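Local atomic coordinates of acetone carboxylase alpha subunit (PDB entry 5M45), a protein that forms the alpha subunit of a bacterial carboxylase, belongs to the hydantoinase B/oxoprolinase family and carries a manganese site. Residues A[68-76]-A[87-95]; A[150-158]-A[169-179]. One frame throughout, in Å; residues are numbered along the deposited sequence.

Contact 1: residues A[68-76]-A[87-95]; sequences VVDARETAK and EGELCFTLY
A chi1 of 173° swings CG of Arg72 to the side opposite its own backbone N, and the chain stays extended as far as NE, which brings its guanidinium from helix 68-75 to Gly88 O and Leu90 O. Leu90, its CG held between backbone N and carbonyl carbon (chi1 78°), crosses the aliphatic part of that arginine, CD2 lying 3.8 Å from Arg72 CG. The two carbonyls meet the guanidinium at its edge, near its plane. Arg72 NH2 gives the better bond, 3.0 Å to Gly88 O, which it reaches in the carbonyl plane on a lone pair; Arg72 NE adds a weak, bent one to Leu90 O at 3.1 Å. Beyond Leu90, the ring of Phe92 lies obliquely against Ala71, Arg72 and Ala75, its CD2 3.7 Å from Arg72 N. At the N-terminal end of 68-76, Val68 CG1 reaches Leu94 CB at 4.4 Å; at the other end Lys76 CB rests on the methyls of Leu90. The helix thus packs, nearly antiparallel, on one face of the antiparallel sheet through strand 90-95; Ile244 of helix 227-255 touches Val68, Ala71 and Phe92. Turned away from strand 90-95, Glu73 makes its salt bridge outside this contact, to a basic side chain on the chain of another protein. Within the contact, the arginine's charge is probably eased by two carbonyl dipoles while its chain is flanked by leucine: a mostly apolar interface takes in a cationic group, and Gly88 O receives one sound bond, Leu90 O a weak one.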
ATOM      1  N   VAL A  68       4.946  26.270  20.473  1.00 14.22           N
ATOM      2  CA  VAL A  68       5.401  25.360  19.403  1.00 14.52           C
ATOM      3  C   VAL A  68       6.830  24.820  19.594  1.00 14.62           C
ATOM      4  O   VAL A  68       7.109  23.650  19.330  1.00 15.02           O
ATOM      5  CB  VAL A  68       5.187  25.904  17.948  1.00 14.53           C
ATOM      6  CG1 VAL A  68       3.712  26.129  17.679  1.00 14.64           C
ATOM      7  CG2 VAL A  68       5.951  27.191  17.708  1.00 14.52           C
ATOM      8  N   VAL A  69       7.730  25.659  20.092  1.00 14.88           N
ATOM      9  CA  VAL A  69       9.115  25.213  20.407  1.00 14.69           C
ATOM     10  C   VAL A  69       9.079  24.138  21.511  1.00 15.02           C
ATOM     11  O   VAL A  69       9.747  23.100  21.405  1.00 14.56           O
ATOM     12  CB  VAL A  69      10.010  26.411  20.805  1.00 14.53           C
ATOM     13  CG1 VAL A  69      11.331  25.944  21.420  1.00 14.64           C
ATOM     14  CG2 VAL A  69      10.289  27.256  19.559  1.00 14.50           C
ATOM     15  N   ASP A  70       8.274  24.390  22.554  1.00 15.56           N
ATOM     16  CA  ASP A  70       8.139  23.482  23.672  1.00 16.17           C
ATOM     17  C   ASP A  70       7.488  22.139  23.273  1.00 16.06           C
ATOM     18  O   ASP A  70       7.882  21.086  23.801  1.00 16.08           O
ATOM     19  CB  ASP A  70       7.350  24.111  24.818  1.00 17.12           C
ATOM     20  CG  ASP A  70       7.202  23.148  26.032  1.00 18.17           C
ATOM     21  OD1 ASP A  70       8.219  22.766  26.633  1.00 19.09           O
ATOM     22  OD2 ASP A  70       6.052  22.752  26.337  1.00 19.55           O
ATOM     23  N   ALA A  71       6.525  22.175  22.363  1.00 15.31           N
ATOM     24  CA  ALA A  71       5.925  20.931  21.870  1.00 15.23           C
ATOM     25  C   ALA A  71       6.977  19.997  21.220  1.00 14.89           C
ATOM     26  O   ALA A  71       7.022  18.787  21.534  1.00 14.74           O
ATOM     27  CB  ALA A  71       4.813  21.240  20.887  1.00 15.15           C
ATOM     28  N   ARG A  72       7.834  20.554  20.364  1.00 14.28           N
ATOM     29  CA  ARG A  72       8.892  19.759  19.756  1.00 14.31           C
ATOM     30  C   ARG A  72       9.895  19.210  20.802  1.00 14.83           C
ATOM     31  O   ARG A  72      10.229  18.015  20.804  1.00 14.51           O
ATOM     32  CB  ARG A  72       9.625  20.574  18.683  1.00 14.16           C
ATOM     33  CG  ARG A  72      10.867  19.887  18.112  1.00 13.94           C
ATOM     34  CD  ARG A  72      11.252  20.518  16.792  1.00 13.84           C
ATOM     35  NE  ARG A  72      12.500  19.996  16.242  1.00 13.79           N
ATOM     36  CZ  ARG A  72      13.723  20.406  16.581  1.00 14.25           C
ATOM     37  NH1 ARG A  72      13.899  21.380  17.490  1.00 14.39           N
ATOM     38  NH2 ARG A  72      14.777  19.867  15.998  1.00 14.32           N
ATOM     39  N   GLU A  73      10.377  20.090  21.679  1.00 15.26           N
ATOM     40  CA  GLU A  73      11.375  19.719  22.686  1.00 16.06           C
ATOM     41  C   GLU A  73      10.861  18.632  23.649  1.00 15.80           C
ATOM     42  O   GLU A  73      11.608  17.722  24.027  1.00 15.78           O
ATOM     43  CB  GLU A  73      11.830  20.997  23.450  1.00 17.13           C
ATOM     44  CG  GLU A  73      12.734  20.792  24.677  1.00 18.23           C
ATOM     45  CD  GLU A  73      14.146  20.327  24.348  1.00 19.43           C
ATOM     46  OE1 GLU A  73      14.570  20.434  23.180  1.00 19.65           O
ATOM     47  OE2 GLU A  73      14.866  19.908  25.320  1.00 20.56           O
ATOM     48  N   THR A  74       9.586  18.720  24.031  1.00 15.66           N
ATOM     49  CA  THR A  74       8.965  17.784  24.984  1.00 15.69           C
ATOM     50  C   THR A  74       8.477  16.486  24.337  1.00 15.28           C
ATOM     51  O   THR A  74       8.796  15.386  24.818  1.00 15.13           O
ATOM     52  CB  THR A  74       7.784  18.499  25.691  1.00 16.23           C
ATOM     53  OG1 THR A  74       8.316  19.619  26.391  1.00 16.93           O
ATOM     54  CG2 THR A  74       7.052  17.608  26.690  1.00 16.48           C
ATOM     55  N   ALA A  75       7.690  16.586  23.254  1.00 14.97           N
ATOM     56  CA  ALA A  75       7.088  15.403  22.666  1.00 15.00           C
ATOM     57  C   ALA A  75       8.103  14.416  22.089  1.00 15.28           C
ATOM     58  O   ALA A  75       7.838  13.237  22.066  1.00 15.12           O
ATOM     59  CB  ALA A  75       6.084  15.775  21.599  1.00 14.99           C
ATOM     60  N   LYS A  76       9.286  14.886  21.661  1.00 15.61           N
ATOM     61  CA  LYS A  76      10.273  13.972  21.074  1.00 15.90           C
ATOM     62  C   LYS A  76      10.764  12.894  22.073  1.00 16.18           C
ATOM     63  O   LYS A  76      11.278  11.851  21.634  1.00 15.68           O
ATOM     64  CB  LYS A  76      11.438  14.724  20.446  1.00 16.53           C
ATOM     65  CG  LYS A  76      12.425  15.364  21.434  1.00 17.46           C
ATOM     66  CD  LYS A  76      13.423  16.214  20.639  1.00 18.35           C
ATOM     67  CE  LYS A  76      14.309  17.011  21.549  1.00 19.60           C
ATOM     68  NZ  LYS A  76      15.382  16.105  22.056  1.00 20.53           N
ATOM     69  N   GLU A  87      18.141  13.000  17.189  1.00 17.72           N
ATOM     70  CA  GLU A  87      18.368  13.939  16.074  1.00 18.41           C
ATOM     71  C   GLU A  87      17.332  15.076  15.929  1.00 17.21           C
ATOM     72  O   GLU A  87      17.638  16.087  15.311  1.00 16.50           O
ATOM     73  CB  GLU A  87      18.429  13.215  14.736  1.00 20.28           C
ATOM     74  CG  GLU A  87      19.814  12.849  14.248  1.00 22.88           C
ATOM     75  CD  GLU A  87      20.457  11.912  15.176  1.00 24.99           C
ATOM     76  OE1 GLU A  87      21.342  12.427  15.920  1.00 27.20           O
ATOM     77  OE2 GLU A  87      19.999  10.709  15.182  1.00 27.13           O
ATOM     78  N   GLY A  88      16.113  14.892  16.441  1.00 15.99           N
ATOM     79  CA  GLY A  88      15.107  15.936  16.372  1.00 15.20           C
ATOM     80  C   GLY A  88      14.509  16.163  14.980  1.00 14.45           C
ATOM     81  O   GLY A  88      14.129  17.307  14.647  1.00 14.14           O
ATOM     82  N   GLU A  89      14.380  15.093  14.193  1.00 13.59           N
ATOM     83  CA  GLU A  89      13.750  15.192  12.848  1.00 13.28           C
ATOM     84  C   GLU A  89      12.219  15.143  12.970  1.00 12.87           C
ATOM     85  O   GLU A  89      11.567  14.149  12.622  1.00 13.01           O
ATOM     86  CB  GLU A  89      14.313  14.153  11.862  1.00 13.09           C
ATOM     87  CG  GLU A  89      15.843  13.979  11.850  1.00 13.20           C
ATOM     88  CD  GLU A  89      16.667  15.245  11.716  1.00 13.22           C
ATOM     89  OE1 GLU A  89      17.902  15.161  11.891  1.00 13.49           O
ATOM     90  OE2 GLU A  89      16.114  16.353  11.408  1.00 13.11           O
ATOM     91  N   LEU A  90      11.678  16.216  13.558  1.00 12.56           N
ATOM     92  CA  LEU A  90      10.241  16.441  13.749  1.00 12.38           C
ATOM     93  C   LEU A  90       9.980  17.946  13.739  1.00 12.20           C
ATOM     94  O   LEU A  90      10.917  18.740  13.843  1.00 12.16           O
ATOM     95  CB  LEU A  90       9.694  15.779  15.042  1.00 12.35           C
ATOM     96  CG  LEU A  90       9.936  16.435  16.402  1.00 12.60           C
ATOM     97  CD1 LEU A  90       9.050  15.806  17.477  1.00 12.85           C
ATOM     98  CD2 LEU A  90      11.403  16.396  16.810  1.00 12.72           C
ATOM     99  N   CYS A  91       8.712  18.315  13.597  1.00 11.93           N
ATOM    100  CA  CYS A  91       8.303  19.751  13.512  1.00 11.79           C
ATOM    101  C   CYS A  91       6.827  19.882  13.888  1.00 11.48           C
ATOM    102  O   CYS A  91       6.021  19.020  13.522  1.00 11.51           O
ATOM    103  CB  CYS A  91       8.546  20.265  12.106  1.00 11.88           C
ATOM    104  SG  CYS A  91       8.082  21.972  11.740  1.00 12.43           S
ATOM    105  N   PHE A  92       6.482  20.956  14.607  1.00 11.26           N
ATOM    106  CA  PHE A  92       5.091  21.328  14.903  1.00 10.99           C
ATOM    107  C   PHE A  92       4.800  22.764  14.458  1.00 11.02           C
ATOM    108  O   PHE A  92       5.624  23.676  14.684  1.00 11.12           O
ATOM    109  CB  PHE A  92       4.780  21.192  16.397  1.00 10.87           C
ATOM    110  CG  PHE A  92       4.808  19.761  16.883  1.00 10.77           C
ATOM    111  CD1 PHE A  92       3.711  18.919  16.683  1.00 10.64           C
ATOM    112  CD2 PHE A  92       5.936  19.238  17.496  1.00 10.78           C
ATOM    113  CE1 PHE A  92       3.743  17.597  17.102  1.00 10.65           C
ATOM    114  CE2 PHE A  92       5.964  17.918  17.936  1.00 10.82           C
ATOM    115  CZ  PHE A  92       4.877  17.096  17.733  1.00 10.68           C
ATOM    116  N   THR A  93       3.656  22.945  13.817  1.00 11.03           N
ATOM    117  CA  THR A  93       3.317  24.176  13.155  1.00 11.23           C
ATOM    118  C   THR A  93       1.836  24.581  13.448  1.00 11.37           C
ATOM    119  O   THR A  93       0.914  23.721  13.453  1.00 11.24           O
ATOM    120  CB  THR A  93       3.594  24.062  11.643  1.00 11.33           C
ATOM    121  OG1 THR A  93       4.961  23.648  11.418  1.00 11.40           O
ATOM    122  CG2 THR A  93       3.343  25.413  10.950  1.00 11.46           C
ATOM    123  N   LEU A  94       1.624  25.888  13.686  1.00 11.44           N
ATOM    124  CA  LEU A  94       0.285  26.448  13.972  1.00 11.60           C
ATOM    125  C   LEU A  94      -0.246  27.173  12.717  1.00 11.68           C
ATOM    126  O   LEU A  94       0.484  27.989  12.137  1.00 11.62           O
ATOM    127  CB  LEU A  94       0.349  27.389  15.178  1.00 11.75           C
ATOM    128  CG  LEU A  94      -0.925  28.162  15.568  1.00 11.83           C
ATOM    129  CD1 LEU A  94      -2.090  27.234  15.911  1.00 11.95           C
ATOM    130  CD2 LEU A  94      -0.596  29.082  16.737  1.00 12.04           C
ATOM    131  N   TYR A  95      -1.469  26.844  12.283  1.00 11.82           N
ATOM    132  CA  TYR A  95      -2.092  27.410  11.072  1.00 12.11           C
ATOM    133  C   TYR A  95      -3.372  28.206  11.381  1.00 12.43           C
ATOM    134  O   TYR A  95      -4.090  27.901  12.344  1.00 12.51           O
ATOM    135  CB  TYR A  95      -2.450  26.286  10.053  1.00 11.98           C
ATOM    136  CG  TYR A  95      -1.248  25.497   9.588  1.00 11.80           C
ATOM    137  CD1 TYR A  95      -0.793  24.399  10.315  1.00 11.67           C
ATOM    138  CD2 TYR A  95      -0.563  25.841   8.417  1.00 11.77           C
ATOM    139  CE1 TYR A  95       0.324  23.665   9.896  1.00 11.53           C
ATOM    140  CE2 TYR A  95       0.556  25.119   8.013  1.00 11.60           C
ATOM    141  CZ  TYR A  95       0.981  24.014   8.765  1.00 11.48           C
ATOM    142  OH  TYR A  95       2.121  23.300   8.409  1.00 11.56           O
TER

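Contact 2: residues A[150-158]-A[169-179]; sequences HPCDIHTIV and WVGGVTHVIDT. With MN (manganese (II) ion), chain M.
Manganese is gripped by His150 NE2 at 2.3 Å, Asp153 OD1 at 2.0 Å and His175 ND1 at 2.3 Å, so both arms of one antiparallel beta hairpin, 153-162 and 165-175, supply ligands; two further atoms complete the site. Asp153 OD2 lies at 2.7 Å from the metal, so the carboxylate is held asymmetrically. A type I turn from His150 to Asp153 brings the first two ligands together. His175 stands on the same sheet face as Asp153, its non-hydrogen-bonded partner, and a chi1 of 176° carries its ring out to where ND1 meets the metal; carboxylate and ring planes are 72° apart. The two imidazoles meet rim to rim. Second-shell bonds from His150 ND1 to Ser398 O and between His175 NE2 and Ser186 OG probably fix the ring rotations. Paired backbone bonds join Ile154 with Thr174, Thr156 with Gly172 and Val158 with Val170. On the Asp153 face Val173 CG2 touches the edge of the His155 ring, and Ile157 CG2 meets Trp169 CE3 at 3.9 Å. The opposite face carries Ile154; there Arg237 bonds Thr156 OG1 and Thr174 OG1. Beside the metal, Cys152 CB sits over a face of the His175 ring, 4.3 Å from its centroid.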
ATOM      1  N   HIS A 150       7.991  12.840   0.820  1.00 11.26           N
ATOM      2  CA  HIS A 150       8.036  11.386   0.582  1.00 11.40           C
ATOM      3  C   HIS A 150       7.186  10.669   1.623  1.00 11.50           C
ATOM      4  O   HIS A 150       6.849  11.268   2.643  1.00 11.31           O
ATOM      5  CB  HIS A 150       9.493  10.823   0.540  1.00 11.44           C
ATOM      6  CG  HIS A 150      10.287  10.978   1.803  1.00 11.46           C
ATOM      7  ND1 HIS A 150      11.495  10.349   1.988  1.00 11.69           N
ATOM      8  CD2 HIS A 150      10.060  11.669   2.945  1.00 11.60           C
ATOM      9  CE1 HIS A 150      12.013  10.702   3.155  1.00 11.68           C
ATOM     10  NE2 HIS A 150      11.162  11.502   3.754  1.00 11.61           N
ATOM     11  N   PRO A 151       6.838   9.395   1.383  1.00 11.74           N
ATOM     12  CA  PRO A 151       5.959   8.687   2.334  1.00 11.77           C
ATOM     13  C   PRO A 151       6.455   8.573   3.791  1.00 11.90           C
ATOM     14  O   PRO A 151       5.634   8.622   4.712  1.00 11.97           O
ATOM     15  CB  PRO A 151       5.774   7.313   1.692  1.00 11.83           C
ATOM     16  CG  PRO A 151       5.949   7.582   0.204  1.00 12.01           C
ATOM     17  CD  PRO A 151       7.057   8.600   0.143  1.00 11.83           C
ATOM     18  N   CYS A 152       7.767   8.512   4.031  1.00 11.91           N
ATOM     19  CA  CYS A 152       8.281   8.436   5.388  1.00 12.17           C
ATOM     20  C   CYS A 152       8.074   9.674   6.302  1.00 12.06           C
ATOM     21  O   CYS A 152       8.300   9.583   7.526  1.00 12.07           O
ATOM     22  CB  CYS A 152       9.738   7.995   5.409  1.00 12.56           C
ATOM     23  SG  CYS A 152       9.915   6.209   5.127  1.00 13.31           S
ATOM     24  N   ASP A 153       7.676  10.826   5.732  1.00 11.77           N
ATOM     25  CA  ASP A 153       7.311  11.962   6.548  1.00 11.67           C
ATOM     26  C   ASP A 153       5.793  11.943   6.805  1.00 11.60           C
ATOM     27  O   ASP A 153       5.000  12.341   5.933  1.00 12.13           O
ATOM     28  CB  ASP A 153       7.769  13.263   5.924  1.00 11.64           C
ATOM     29  CG  ASP A 153       9.275  13.402   5.919  1.00 11.67           C
ATOM     30  OD1 ASP A 153       9.952  12.726   6.742  1.00 11.67           O
ATOM     31  OD2 ASP A 153       9.828  14.180   5.096  1.00 11.72           O
ATOM     32  N   ILE A 154       5.407  11.477   7.981  1.00 11.22           N
ATOM     33  CA  ILE A 154       4.004  11.316   8.308  1.00 11.17           C
ATOM     34  C   ILE A 154       3.469  12.550   9.053  1.00 11.18           C
ATOM     35  O   ILE A 154       4.080  12.994  10.060  1.00 10.87           O
ATOM     36  CB  ILE A 154       3.769  10.071   9.211  1.00 11.19           C
ATOM     37  CG1 ILE A 154       4.434   8.800   8.621  1.00 11.12           C
ATOM     38  CG2 ILE A 154       2.284   9.878   9.464  1.00 11.25           C
ATOM     39  CD1 ILE A 154       3.853   8.341   7.306  1.00 10.96           C
ATOM     40  N   HIS A 155       2.345  13.078   8.568  1.00 11.20           N
ATOM     41  CA  HIS A 155       1.637  14.205   9.202  1.00 11.39           C
ATOM     42  C   HIS A 155       0.433  13.736  10.059  1.00 11.28           C
ATOM     43  O   HIS A 155      -0.336  12.880   9.610  1.00 11.21           O
ATOM     44  CB  HIS A 155       1.056  15.208   8.183  1.00 11.65           C
ATOM     45  CG  HIS A 155       1.959  15.552   7.046  1.00 11.91           C
ATOM     46  ND1 HIS A 155       1.470  15.964   5.823  1.00 12.26           N
ATOM     47  CD2 HIS A 155       3.309  15.595   6.949  1.00 12.08           C
ATOM     48  CE1 HIS A 155       2.488  16.230   5.010  1.00 12.25           C
ATOM     49  NE2 HIS A 155       3.615  16.003   5.674  1.00 12.09           N
ATOM     50  N   THR A 156       0.274  14.350  11.245  1.00 11.16           N
ATOM     51  CA  THR A 156      -0.953  14.302  12.044  1.00 11.14           C
ATOM     52  C   THR A 156      -1.467  15.751  12.103  1.00 11.34           C
ATOM     53  O   THR A 156      -0.716  16.672  12.431  1.00 11.27           O
ATOM     54  CB  THR A 156      -0.712  13.757  13.462  1.00 11.17           C
ATOM     55  OG1 THR A 156      -0.256  12.401  13.409  1.00 10.96           O
ATOM     56  CG2 THR A 156      -2.011  13.811  14.312  1.00 11.25           C
ATOM     57  N   ILE A 157      -2.723  15.949  11.697  1.00 11.45           N
ATOM     58  CA  ILE A 157      -3.365  17.278  11.589  1.00 11.70           C
ATOM     59  C   ILE A 157      -4.693  17.296  12.423  1.00 11.75           C
ATOM     60  O   ILE A 157      -5.551  16.428  12.263  1.00 11.78           O
ATOM     61  CB  ILE A 157      -3.625  17.621  10.102  1.00 11.72           C
ATOM     62  CG1 ILE A 157      -2.312  17.746   9.302  1.00 11.67           C
ATOM     63  CG2 ILE A 157      -4.394  18.932   9.984  1.00 11.89           C
ATOM     64  CD1 ILE A 157      -2.531  17.595   7.793  1.00 11.62           C
ATOM     65  N   VAL A 158      -4.824  18.274  13.330  1.00 11.88           N
ATOM     66  CA  VAL A 158      -5.972  18.398  14.248  1.00 11.96           C
ATOM     67  C   VAL A 158      -6.576  19.822  14.077  1.00 12.30           C
ATOM     68  O   VAL A 158      -5.847  20.817  14.195  1.00 11.86           O
ATOM     69  CB  VAL A 158      -5.526  18.195  15.708  1.00 11.89           C
ATOM     70  CG1 VAL A 158      -6.667  18.464  16.659  1.00 12.05           C
ATOM     71  CG2 VAL A 158      -4.967  16.785  15.886  1.00 11.96           C
ATOM     72  N   TRP A 169      -5.730  25.288  12.737  1.00 12.36           N
ATOM     73  CA  TRP A 169      -5.313  23.894  12.716  1.00 12.20           C
ATOM     74  C   TRP A 169      -3.912  23.788  13.330  1.00 12.24           C
ATOM     75  O   TRP A 169      -3.163  24.772  13.323  1.00 12.17           O
ATOM     76  CB  TRP A 169      -5.208  23.387  11.268  1.00 12.04           C
ATOM     77  CG  TRP A 169      -6.371  23.619  10.311  1.00 12.11           C
ATOM     78  CD1 TRP A 169      -6.725  24.793   9.708  1.00 12.20           C
ATOM     79  CD2 TRP A 169      -7.307  22.638   9.837  1.00 12.00           C
ATOM     80  NE1 TRP A 169      -7.807  24.613   8.884  1.00 12.15           N
ATOM     81  CE2 TRP A 169      -8.186  23.301   8.939  1.00 12.17           C
ATOM     82  CE3 TRP A 169      -7.483  21.266  10.061  1.00 11.97           C
ATOM     83  CZ2 TRP A 169      -9.207  22.627   8.264  1.00 12.24           C
ATOM     84  CZ3 TRP A 169      -8.519  20.601   9.379  1.00 12.19           C
ATOM     85  CH2 TRP A 169      -9.355  21.282   8.500  1.00 12.21           C
ATOM     86  N   VAL A 170      -3.531  22.589  13.807  1.00 12.23           N
ATOM     87  CA  VAL A 170      -2.143  22.327  14.187  1.00 12.13           C
ATOM     88  C   VAL A 170      -1.655  21.063  13.462  1.00 12.16           C
ATOM     89  O   VAL A 170      -2.366  20.035  13.403  1.00 12.23           O
ATOM     90  CB  VAL A 170      -1.937  22.219  15.716  1.00 12.33           C
ATOM     91  CG1 VAL A 170      -2.879  21.226  16.343  1.00 12.46           C
ATOM     92  CG2 VAL A 170      -0.503  21.841  16.067  1.00 12.24           C
ATOM     93  N   GLY A 171      -0.460  21.143  12.900  1.00 11.81           N
ATOM     94  CA  GLY A 171       0.167  19.997  12.231  1.00 11.84           C
ATOM     95  C   GLY A 171       1.436  19.565  12.936  1.00 11.62           C
ATOM     96  O   GLY A 171       2.213  20.423  13.389  1.00 11.62           O
ATOM     97  N   GLY A 172       1.638  18.250  13.031  1.00 11.52           N
ATOM     98  CA  GLY A 172       2.889  17.666  13.528  1.00 11.34           C
ATOM     99  C   GLY A 172       3.416  16.584  12.601  1.00 11.28           C
ATOM    100  O   GLY A 172       2.638  15.754  12.102  1.00 11.29           O
ATOM    101  N   VAL A 173       4.717  16.619  12.314  1.00 11.19           N
ATOM    102  CA  VAL A 173       5.377  15.664  11.404  1.00 11.03           C
ATOM    103  C   VAL A 173       6.534  14.963  12.096  1.00 10.96           C
ATOM    104  O   VAL A 173       7.265  15.602  12.876  1.00 11.02           O
ATOM    105  CB  VAL A 173       5.840  16.338  10.100  1.00 10.94           C
ATOM    106  CG1 VAL A 173       6.821  17.487  10.380  1.00 10.98           C
ATOM    107  CG2 VAL A 173       6.483  15.330   9.132  1.00 10.88           C
ATOM    108  N   THR A 174       6.692  13.661  11.832  1.00 10.91           N
ATOM    109  CA  THR A 174       7.910  12.909  12.189  1.00 10.94           C
ATOM    110  C   THR A 174       8.405  12.138  10.958  1.00 10.93           C
ATOM    111  O   THR A 174       7.598  11.522  10.236  1.00 10.98           O
ATOM    112  CB  THR A 174       7.687  11.837  13.279  1.00 11.04           C
ATOM    113  OG1 THR A 174       6.628  10.962  12.876  1.00 10.95           O
ATOM    114  CG2 THR A 174       7.330  12.442  14.620  1.00 11.13           C
ATOM    115  N   HIS A 175       9.709  12.143  10.728  1.00 10.87           N
ATOM    116  CA  HIS A 175      10.317  11.191   9.786  1.00 10.75           C
ATOM    117  C   HIS A 175      10.366   9.799  10.429  1.00 10.72           C
ATOM    118  O   HIS A 175      11.057   9.629  11.431  1.00 10.67           O
ATOM    119  CB  HIS A 175      11.743  11.606   9.381  1.00 10.77           C
ATOM    120  CG  HIS A 175      12.408  10.592   8.492  1.00 10.74           C
ATOM    121  ND1 HIS A 175      12.513  10.739   7.129  1.00 10.68           N
ATOM    122  CD2 HIS A 175      12.892   9.353   8.773  1.00 10.83           C
ATOM    123  CE1 HIS A 175      13.059   9.650   6.608  1.00 10.82           C
ATOM    124  NE2 HIS A 175      13.306   8.798   7.584  1.00 10.79           N
ATOM    125  N   VAL A 176       9.632   8.830   9.865  1.00 10.70           N
ATOM    126  CA  VAL A 176       9.624   7.421  10.389  1.00 10.86           C
ATOM    127  C   VAL A 176      10.649   6.559   9.644  1.00 11.06           C
ATOM    128  O   VAL A 176      11.055   6.887   8.502  1.00 11.02           O
ATOM    129  CB  VAL A 176       8.228   6.763  10.343  1.00 10.87           C
ATOM    130  CG1 VAL A 176       7.205   7.647  11.063  1.00 10.79           C
ATOM    131  CG2 VAL A 176       7.758   6.479   8.891  1.00 10.87           C
ATOM    132  N   ILE A 177      11.050   5.446  10.259  1.00 11.31           N
ATOM    133  CA  ILE A 177      12.135   4.625   9.722  1.00 11.61           C
ATOM    134  C   ILE A 177      11.764   4.004   8.358  1.00 11.81           C
ATOM    135  O   ILE A 177      12.577   4.036   7.415  1.00 11.92           O
ATOM    136  CB  ILE A 177      12.619   3.533  10.719  1.00 11.70           C
ATOM    137  CG1 ILE A 177      13.128   4.183  12.008  1.00 11.81           C
ATOM    138  CG2 ILE A 177      13.714   2.639  10.062  1.00 11.79           C
ATOM    139  CD1 ILE A 177      13.349   3.199  13.153  1.00 12.04           C
ATOM    140  N   ASP A 178      10.566   3.435   8.245  1.00 12.04           N
ATOM    141  CA  ASP A 178      10.106   2.873   6.991  1.00 12.19           C
ATOM    142  C   ASP A 178       8.589   2.884   6.874  1.00 12.29           C
ATOM    143  O   ASP A 178       7.876   2.908   7.910  1.00 12.09           O
ATOM    144  CB  ASP A 178      10.665   1.460   6.718  1.00 12.48           C
ATOM    145  CG  ASP A 178       9.824   0.323   7.342  1.00 12.66           C
ATOM    146  OD1 ASP A 178       9.893   0.101   8.576  1.00 12.84           O
ATOM    147  OD2 ASP A 178       9.105  -0.391   6.599  1.00 12.95           O
ATOM    148  N   THR A 179       8.115   2.843   5.606  1.00 12.36           N
ATOM    149  CA  THR A 179       6.710   2.750   5.292  1.00 12.55           C
ATOM    150  C   THR A 179       6.369   1.526   4.434  1.00 12.51           C
ATOM    151  O   THR A 179       5.338   1.509   3.774  1.00 12.56           O
ATOM    152  CB  THR A 179       6.157   4.054   4.637  1.00 12.71           C
ATOM    153  OG1 THR A 179       7.023   4.516   3.604  1.00 13.12           O
ATOM    154  CG2 THR A 179       6.043   5.153   5.688  1.00 12.90           C
TER
HETATM  155 MN    MN M 801      11.748  12.454   5.794  1.00 11.33          MN

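Contacts 1 and 2 follow each other along the chain and share one antiparallel sheet, their centres about 12 Å apart. Strand 90-95 of contact 1 lies beside strand 165-175 of contact 2, joined by probable hydrogen bonds from Thr93 N to Gly171 O and from Tyr95 N to Trp169 O, both 2.9 Å. Phe92 spans the two: its CD1 packs 3.5 Å from Gly172 CA, while its CD2/CE2 side lies against helix 68-75. Helix 227-255 touches both contacts, through Ile244 and Arg237. The manganese belongs to contact 2, with the Leu90 side chain of contact 1 about 10 Å away; the 3,6,9,12,15-pentaoxaheptadecan-1-ol lies about 10 Å from the His155 side chain.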